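Local coordinates for protein mandelate racemase/muconate lactonizing enzyme/Enolase superfamily (Rhodobacter sphaeroides, PDB 2HZG) that belongs to the enolase superfamily, joining an N-terminal capping domain to a TIM-type barrel with a metal site, here occupied by a sodium ion, at residues A[12-16]-A[334-338]; A[340-346]-A[364-370]. One frame throughout, in Å; residues are numbered along the deposited sequence.

In the fold
Both contacts lie on the same side of the chain's centre, with their own centres about 12 Å apart, where the N-terminal sheet meets the part of the chain that follows barrel strand 327-331. Contact 1 sets the end of strand 5-14, in the three-stranded antiparallel sheet, against the start of helix 336-340. Contact 2 comes next along the chain and joins the residues leaving that helix to those entering helix 368-374. The two touch directly, with Leu13 CD1 4.0 Å from Ile341 CG1. Together they tie strand 5-14, helix 336-340 and helix 368-374 into one interdomain seam.

Contact 1. Residues A[12-16]-A[334-338]; sequences YLSMP and PQQLA
The end of strand 5-14, in the N-terminal sheet, and the loop residue after it pack through Leu13 and Met15 against the opening turn of helix 336-340, centred on Leu337. Met15 and Leu337 carry the contact about equally. The methionine chain bends at chi2 (-63°), which sets the sulfur at the start of the helix, and a further bend at chi3 turns the methyl toward Gln335. Met15 SD stands 3.5 Å from Leu337 N and accepts a weak hydrogen bond, bent to 144° at the hydrogen. The same sulfur lies 3.7 Å from Leu337 CB, and the two side chains run past each other in opposite directions. Gln335, at the N-cap position, crosses the methionine at about a right angle: Met15 CG is 3.9 Å from Gln335 CB, while the methyl Met15 CE sits 3.8 Å from Gln335 OE1. The amide nitrogen of Gln335 is held elsewhere, by Asp23, and its backbone N-H by Ser25.

In enolase-superfamily terms, this is a junction between the capping domain and the barrel domain. The helix follows barrel strand 327-331, and Asp23 and Ser25 belong to the loop joining strands 5-14 and 27-35 of the capping sheet.

Deeper in, the contact is mainly between leucine side chains. Leu337 CG is anti to the backbone N (chi1 168°), and its two methyls divide the strand between them. Leu337 CD1 meets Leu13 CD1 at 3.8 Å, whereas Leu337 CD2 reaches the backbone, 3.9 Å from Ser14 CA. Tyr374 of helix 368-374 touches Leu13, Met15 and Leu337 alike. The hydroxyl of Ser14 is directed to its own segment, with Ser14 OG donating to a lone pair of Met15 O at 2.8 Å, where the strand gives way to loop.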
ATOM      1  N   TYR A  12      15.507   2.324  15.105  1.00 16.09           N
ATOM      2  CA  TYR A  12      14.229   1.777  15.559  1.00 16.08           C
ATOM      3  C   TYR A  12      14.107   2.168  17.032  1.00 15.56           C
ATOM      4  O   TYR A  12      14.867   1.685  17.860  1.00 15.89           O
ATOM      5  CB  TYR A  12      14.229   0.246  15.392  1.00 15.66           C
ATOM      6  CG  TYR A  12      12.922  -0.512  15.667  1.00 15.61           C
ATOM      7  CD1 TYR A  12      11.825   0.082  16.317  1.00 16.45           C
ATOM      8  CD2 TYR A  12      12.816  -1.863  15.312  1.00 16.95           C
ATOM      9  CE1 TYR A  12      10.642  -0.653  16.574  1.00 15.72           C
ATOM     10  CE2 TYR A  12      11.651  -2.603  15.559  1.00 15.79           C
ATOM     11  CZ  TYR A  12      10.572  -2.004  16.187  1.00 16.83           C
ATOM     12  OH  TYR A  12       9.427  -2.760  16.420  1.00 15.79           O
ATOM     13  N   LEU A  13      13.187   3.077  17.349  1.00 15.25           N
ATOM     14  CA  LEU A  13      12.991   3.467  18.735  1.00 14.93           C
ATOM     15  C   LEU A  13      11.681   2.909  19.257  1.00 15.51           C
ATOM     16  O   LEU A  13      10.708   2.843  18.508  1.00 14.55           O
ATOM     17  CB  LEU A  13      12.992   4.999  18.882  1.00 14.78           C
ATOM     18  CG  LEU A  13      14.243   5.740  18.389  1.00 15.08           C
ATOM     19  CD1 LEU A  13      14.132   7.207  18.808  1.00 15.18           C
ATOM     20  CD2 LEU A  13      15.513   5.084  18.928  1.00 13.41           C
ATOM     21  N   SER A  14      11.643   2.552  20.544  1.00 15.55           N
ATOM     22  CA  SER A  14      10.390   2.087  21.133  1.00 16.60           C
ATOM     23  C   SER A  14      10.304   2.420  22.619  1.00 16.60           C
ATOM     24  O   SER A  14      11.299   2.350  23.329  1.00 15.79           O
ATOM     25  CB  SER A  14      10.239   0.554  20.956  1.00 16.79           C
ATOM     26  OG  SER A  14       8.963   0.100  21.386  1.00 17.31           O
ATOM     27  N   MET A  15       9.105   2.777  23.065  1.00 17.12           N
ATOM     28  CA  MET A  15       8.728   2.726  24.484  1.00 18.20           C
ATOM     29  C   MET A  15       9.000   1.303  25.001  1.00 19.35           C
ATOM     30  O   MET A  15       8.946   0.345  24.211  1.00 19.10           O
ATOM     31  CB  MET A  15       7.238   3.047  24.639  1.00 17.63           C
ATOM     32  CG  MET A  15       6.867   4.535  24.430  1.00 17.25           C
ATOM     33  SD  MET A  15       7.624   5.652  25.641  1.00 17.05           S
ATOM     34  CE  MET A  15       6.550   5.362  27.043  1.00 17.28           C
ATOM     35  N   PRO A  16       9.310   1.159  26.311  1.00 20.36           N
ATOM     36  CA  PRO A  16       9.614  -0.169  26.877  1.00 21.40           C
ATOM     37  C   PRO A  16       8.446  -1.152  26.739  1.00 21.81           C
ATOM     38  O   PRO A  16       8.662  -2.344  26.559  1.00 21.68           O
ATOM     39  CB  PRO A  16       9.915   0.116  28.365  1.00 21.47           C
ATOM     40  CG  PRO A  16      10.095   1.575  28.486  1.00 21.69           C
ATOM     41  CD  PRO A  16       9.405   2.235  27.319  1.00 20.82           C
ATOM     42  N   PRO A 334       1.200  12.812  23.865  1.00 18.02           N
ATOM     43  CA  PRO A 334       2.038  11.779  23.254  1.00 18.02           C
ATOM     44  C   PRO A 334       2.815  10.960  24.300  1.00 18.01           C
ATOM     45  O   PRO A 334       3.049  11.442  25.425  1.00 17.32           O
ATOM     46  CB  PRO A 334       2.991  12.579  22.344  1.00 18.36           C
ATOM     47  CG  PRO A 334       3.079  13.919  22.966  1.00 19.05           C
ATOM     48  CD  PRO A 334       1.746  14.173  23.662  1.00 18.05           C
ATOM     49  N   GLN A 335       3.197   9.735  23.939  1.00 16.88           N
ATOM     50  CA  GLN A 335       4.115   8.959  24.762  1.00 17.62           C
ATOM     51  C   GLN A 335       5.428   9.717  24.954  1.00 16.71           C
ATOM     52  O   GLN A 335       5.795  10.556  24.143  1.00 15.68           O
ATOM     53  CB  GLN A 335       4.414   7.582  24.162  1.00 17.57           C
ATOM     54  CG  GLN A 335       3.189   6.696  23.990  1.00 21.80           C
ATOM     55  CD  GLN A 335       2.416   6.495  25.274  1.00 23.48           C
ATOM     56  OE1 GLN A 335       2.990   6.394  26.359  1.00 27.49           O
ATOM     57  NE2 GLN A 335       1.107   6.436  25.156  1.00 24.90           N
ATOM     58  N   GLN A 336       6.110   9.418  26.051  1.00 16.92           N
ATOM     59  CA  GLN A 336       7.372  10.069  26.381  1.00 16.10           C
ATOM     60  C   GLN A 336       8.387   9.976  25.245  1.00 16.05           C
ATOM     61  O   GLN A 336       9.171  10.910  25.039  1.00 15.65           O
ATOM     62  CB  GLN A 336       7.987   9.480  27.665  1.00 16.33           C
ATOM     63  CG  GLN A 336       9.095  10.390  28.244  1.00 15.41           C
ATOM     64  CD  GLN A 336       8.537  11.718  28.701  1.00 15.93           C
ATOM     65  OE1 GLN A 336       7.495  11.763  29.354  1.00 18.49           O
ATOM     66  NE2 GLN A 336       9.217  12.805  28.372  1.00 15.27           N
ATOM     67  N   LEU A 337       8.388   8.850  24.525  1.00 15.56           N
ATOM     68  CA  LEU A 337       9.294   8.684  23.388  1.00 15.38           C
ATOM     69  C   LEU A 337       9.181   9.865  22.448  1.00 15.31           C
ATOM     70  O   LEU A 337      10.188  10.474  22.115  1.00 15.69           O
ATOM     71  CB  LEU A 337       9.040   7.364  22.624  1.00 15.40           C
ATOM     72  CG  LEU A 337       9.737   7.201  21.258  1.00 14.17           C
ATOM     73  CD1 LEU A 337      11.259   7.393  21.316  1.00 14.08           C
ATOM     74  CD2 LEU A 337       9.382   5.836  20.631  1.00 13.58           C
ATOM     75  N   ALA A 338       7.954  10.194  22.041  1.00 15.52           N
ATOM     76  CA  ALA A 338       7.713  11.280  21.084  1.00 15.81           C
ATOM     77  C   ALA A 338       8.195  12.637  21.588  1.00 16.23           C
ATOM     78  O   ALA A 338       8.779  13.420  20.816  1.00 16.60           O
ATOM     79  CB  ALA A 338       6.231  11.344  20.706  1.00 14.70           C
TER

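Contact 2. Residues A[340-346]-A[364-370]; sequences DITGDHI and LQVAASA
The carboxylate of Asp344 meets Leu364 with one flat face and Gln365 with an edge. The methyl Leu364 CD2 lies over that face, 3.7 Å from Asp344 CG. At the edge, Gln365 N donates to the syn lone pair of Asp344 OD1 at 2.9 Å, almost straight at 175°. A chi1 of 46°, with CG between the backbone N and the carbonyl carbon, turns the acid group toward this backbone. His345 leaves its backbone away from 364-370; its ring pairs edge-to-face with His309, and NE2 bonds to Leu339 O.

Next to the acid, the two backbones form a short antiparallel bridge. Gly343 N bonds to Gln365 O at 2.9 Å and Ala367 N to Ile341 O at 2.8 Å. These bonds flank Thr342 and Val366, a non-hydrogen-bonded pair whose CA atoms are 4.4 Å apart. Thr342 OG1 adds a bond within its own segment, donating to Asp344 O at 2.7 Å.

An apolar pair lies at one end: Leu364 CD1 rests 3.9 Å from Ile346 CG1, the side chains crossing at about a right angle. At the other, two alanine methyls stand against the Asp340 carbonyl, Ala370 CB 3.2 Å from Asp340 O and Ala367 CB, at the N-cap position of helix 368-374, beside it. Ile341 and Val366 both touch Leu30 of strand 27-35. A single bridge of this kind fixes the chain leaving helix 336-340 to the chain returning beside the capping sheet, consistent with the enolase-superfamily fold, in which the C-terminal segment comes back from the barrel to complete the capping domain.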
ATOM      1  N   ASP A 340      10.632  13.016  23.783  1.00 15.49           N
ATOM      2  CA  ASP A 340      12.096  12.989  23.981  1.00 15.71           C
ATOM      3  C   ASP A 340      12.878  13.020  22.685  1.00 15.55           C
ATOM      4  O   ASP A 340      14.088  13.307  22.696  1.00 16.13           O
ATOM      5  CB  ASP A 340      12.512  11.739  24.750  1.00 15.17           C
ATOM      6  CG  ASP A 340      12.076  11.767  26.214  1.00 16.06           C
ATOM      7  OD1 ASP A 340      11.416  12.756  26.636  1.00 15.24           O
ATOM      8  OD2 ASP A 340      12.382  10.769  26.921  1.00 15.15           O
ATOM      9  N   ILE A 341      12.197  12.737  21.570  1.00 15.47           N
ATOM     10  CA  ILE A 341      12.870  12.611  20.257  1.00 14.88           C
ATOM     11  C   ILE A 341      13.562  13.910  19.823  1.00 14.86           C
ATOM     12  O   ILE A 341      14.631  13.877  19.224  1.00 14.90           O
ATOM     13  CB  ILE A 341      11.901  12.065  19.146  1.00 14.98           C
ATOM     14  CG1 ILE A 341      11.877  10.519  19.176  1.00 14.23           C
ATOM     15  CG2 ILE A 341      12.308  12.580  17.729  1.00 14.17           C
ATOM     16  CD1 ILE A 341      10.702   9.872  18.302  1.00 13.84           C
ATOM     17  N   THR A 342      12.937  15.051  20.082  1.00 14.80           N
ATOM     18  CA  THR A 342      13.595  16.319  19.785  1.00 15.47           C
ATOM     19  C   THR A 342      14.051  16.999  21.079  1.00 16.43           C
ATOM     20  O   THR A 342      13.370  16.904  22.128  1.00 15.94           O
ATOM     21  CB  THR A 342      12.718  17.275  18.966  1.00 15.93           C
ATOM     22  OG1 THR A 342      11.497  17.529  19.666  1.00 16.86           O
ATOM     23  CG2 THR A 342      12.413  16.696  17.584  1.00 15.32           C
ATOM     24  N   GLY A 343      15.206  17.665  21.009  1.00 16.95           N
ATOM     25  CA  GLY A 343      15.770  18.358  22.174  1.00 18.07           C
ATOM     26  C   GLY A 343      15.048  19.663  22.428  1.00 18.66           C
ATOM     27  O   GLY A 343      14.781  20.026  23.574  1.00 19.74           O
ATOM     28  N   ASP A 344      14.720  20.363  21.346  1.00 19.07           N
ATOM     29  CA  ASP A 344      13.815  21.506  21.390  1.00 19.40           C
ATOM     30  C   ASP A 344      12.444  21.126  20.814  1.00 19.83           C
ATOM     31  O   ASP A 344      12.266  20.026  20.260  1.00 19.09           O
ATOM     32  CB  ASP A 344      14.416  22.737  20.689  1.00 19.65           C
ATOM     33  CG  ASP A 344      15.044  22.415  19.310  1.00 21.80           C
ATOM     34  OD1 ASP A 344      15.038  21.234  18.866  1.00 20.28           O
ATOM     35  OD2 ASP A 344      15.565  23.374  18.686  1.00 24.54           O
ATOM     36  N   HIS A 345      11.465  22.019  20.987  1.00 19.70           N
ATOM     37  CA  HIS A 345      10.088  21.730  20.609  1.00 20.02           C
ATOM     38  C   HIS A 345       9.464  22.934  19.945  1.00 20.48           C
ATOM     39  O   HIS A 345       9.992  24.045  20.054  1.00 20.60           O
ATOM     40  CB  HIS A 345       9.278  21.311  21.838  1.00 19.66           C
ATOM     41  CG  HIS A 345       9.736  20.016  22.434  1.00 19.40           C
ATOM     42  ND1 HIS A 345      10.689  19.951  23.429  1.00 18.41           N
ATOM     43  CD2 HIS A 345       9.410  18.736  22.139  1.00 16.95           C
ATOM     44  CE1 HIS A 345      10.903  18.685  23.748  1.00 18.43           C
ATOM     45  NE2 HIS A 345      10.149  17.926  22.971  1.00 18.11           N
ATOM     46  N   ILE A 346       8.351  22.719  19.256  1.00 20.22           N
ATOM     47  CA  ILE A 346       7.607  23.817  18.671  1.00 21.34           C
ATOM     48  C   ILE A 346       6.747  24.449  19.774  1.00 22.04           C
ATOM     49  O   ILE A 346       5.888  23.779  20.374  1.00 22.28           O
ATOM     50  CB  ILE A 346       6.712  23.366  17.472  1.00 21.38           C
ATOM     51  CG1 ILE A 346       7.583  22.768  16.343  1.00 21.92           C
ATOM     52  CG2 ILE A 346       5.861  24.562  16.990  1.00 20.81           C
ATOM     53  CD1 ILE A 346       6.810  22.185  15.158  1.00 23.14           C
ATOM     54  N   LEU A 364      14.427  21.714  14.131  1.00 16.54           N
ATOM     55  CA  LEU A 364      14.504  21.055  15.430  1.00 17.18           C
ATOM     56  C   LEU A 364      15.635  20.060  15.436  1.00 17.62           C
ATOM     57  O   LEU A 364      15.970  19.472  14.401  1.00 17.64           O
ATOM     58  CB  LEU A 364      13.186  20.336  15.790  1.00 17.13           C
ATOM     59  CG  LEU A 364      11.949  21.237  15.894  1.00 17.16           C
ATOM     60  CD1 LEU A 364      10.687  20.402  15.841  1.00 16.88           C
ATOM     61  CD2 LEU A 364      11.984  22.137  17.162  1.00 15.94           C
ATOM     62  N   GLN A 365      16.220  19.872  16.608  1.00 17.25           N
ATOM     63  CA  GLN A 365      17.358  18.987  16.757  1.00 18.28           C
ATOM     64  C   GLN A 365      16.863  17.650  17.306  1.00 17.64           C
ATOM     65  O   GLN A 365      16.102  17.618  18.293  1.00 17.58           O
ATOM     66  CB  GLN A 365      18.366  19.638  17.724  1.00 18.55           C
ATOM     67  CG  GLN A 365      19.793  19.100  17.668  1.00 23.77           C
ATOM     68  CD  GLN A 365      20.627  19.647  16.501  1.00 28.08           C
ATOM     69  OE1 GLN A 365      21.739  19.179  16.278  1.00 33.62           O
ATOM     70  NE2 GLN A 365      20.081  20.597  15.732  1.00 30.04           N
ATOM     71  N   VAL A 366      17.293  16.552  16.686  1.00 16.45           N
ATOM     72  CA  VAL A 366      17.009  15.230  17.241  1.00 16.90           C
ATOM     73  C   VAL A 366      17.923  15.024  18.439  1.00 17.22           C
ATOM     74  O   VAL A 366      19.118  15.314  18.358  1.00 17.25           O
ATOM     75  CB  VAL A 366      17.138  14.101  16.155  1.00 16.64           C
ATOM     76  CG1 VAL A 366      17.302  12.726  16.774  1.00 16.27           C
ATOM     77  CG2 VAL A 366      15.921  14.149  15.244  1.00 16.57           C
ATOM     78  N   ALA A 367      17.353  14.560  19.553  1.00 17.31           N
ATOM     79  CA  ALA A 367      18.126  14.375  20.769  1.00 17.94           C
ATOM     80  C   ALA A 367      18.815  13.013  20.783  1.00 18.34           C
ATOM     81  O   ALA A 367      18.160  11.968  20.747  1.00 18.88           O
ATOM     82  CB  ALA A 367      17.234  14.570  22.011  1.00 17.16           C
ATOM     83  N   ALA A 368      20.145  13.018  20.822  1.00 18.50           N
ATOM     84  CA  ALA A 368      20.913  11.773  20.952  1.00 19.20           C
ATOM     85  C   ALA A 368      20.572  11.014  22.231  1.00 19.70           C
ATOM     86  O   ALA A 368      20.670   9.788  22.266  1.00 20.18           O
ATOM     87  CB  ALA A 368      22.410  12.061  20.896  1.00 19.80           C
ATOM     88  N   SER A 369      20.179  11.726  23.292  1.00 20.27           N
ATOM     89  CA  SER A 369      19.643  11.058  24.506  1.00 20.40           C
ATOM     90  C   SER A 369      18.417  10.145  24.245  1.00 20.80           C
ATOM     91  O   SER A 369      18.257   9.126  24.910  1.00 21.48           O
ATOM     92  CB  SER A 369      19.279  12.076  25.589  1.00 19.80           C
ATOM     93  OG  SER A 369      18.283  12.971  25.144  1.00 20.54           O
ATOM     94  N   ALA A 370      17.551  10.519  23.306  1.00 20.84           N
ATOM     95  CA  ALA A 370      16.412   9.672  22.941  1.00 21.86           C
ATOM     96  C   ALA A 370      16.883   8.433  22.219  1.00 22.00           C
ATOM     97  O   ALA A 370      16.450   7.322  22.533  1.00 22.79           O
ATOM     98  CB  ALA A 370      15.375  10.441  22.087  1.00 21.16           C
TER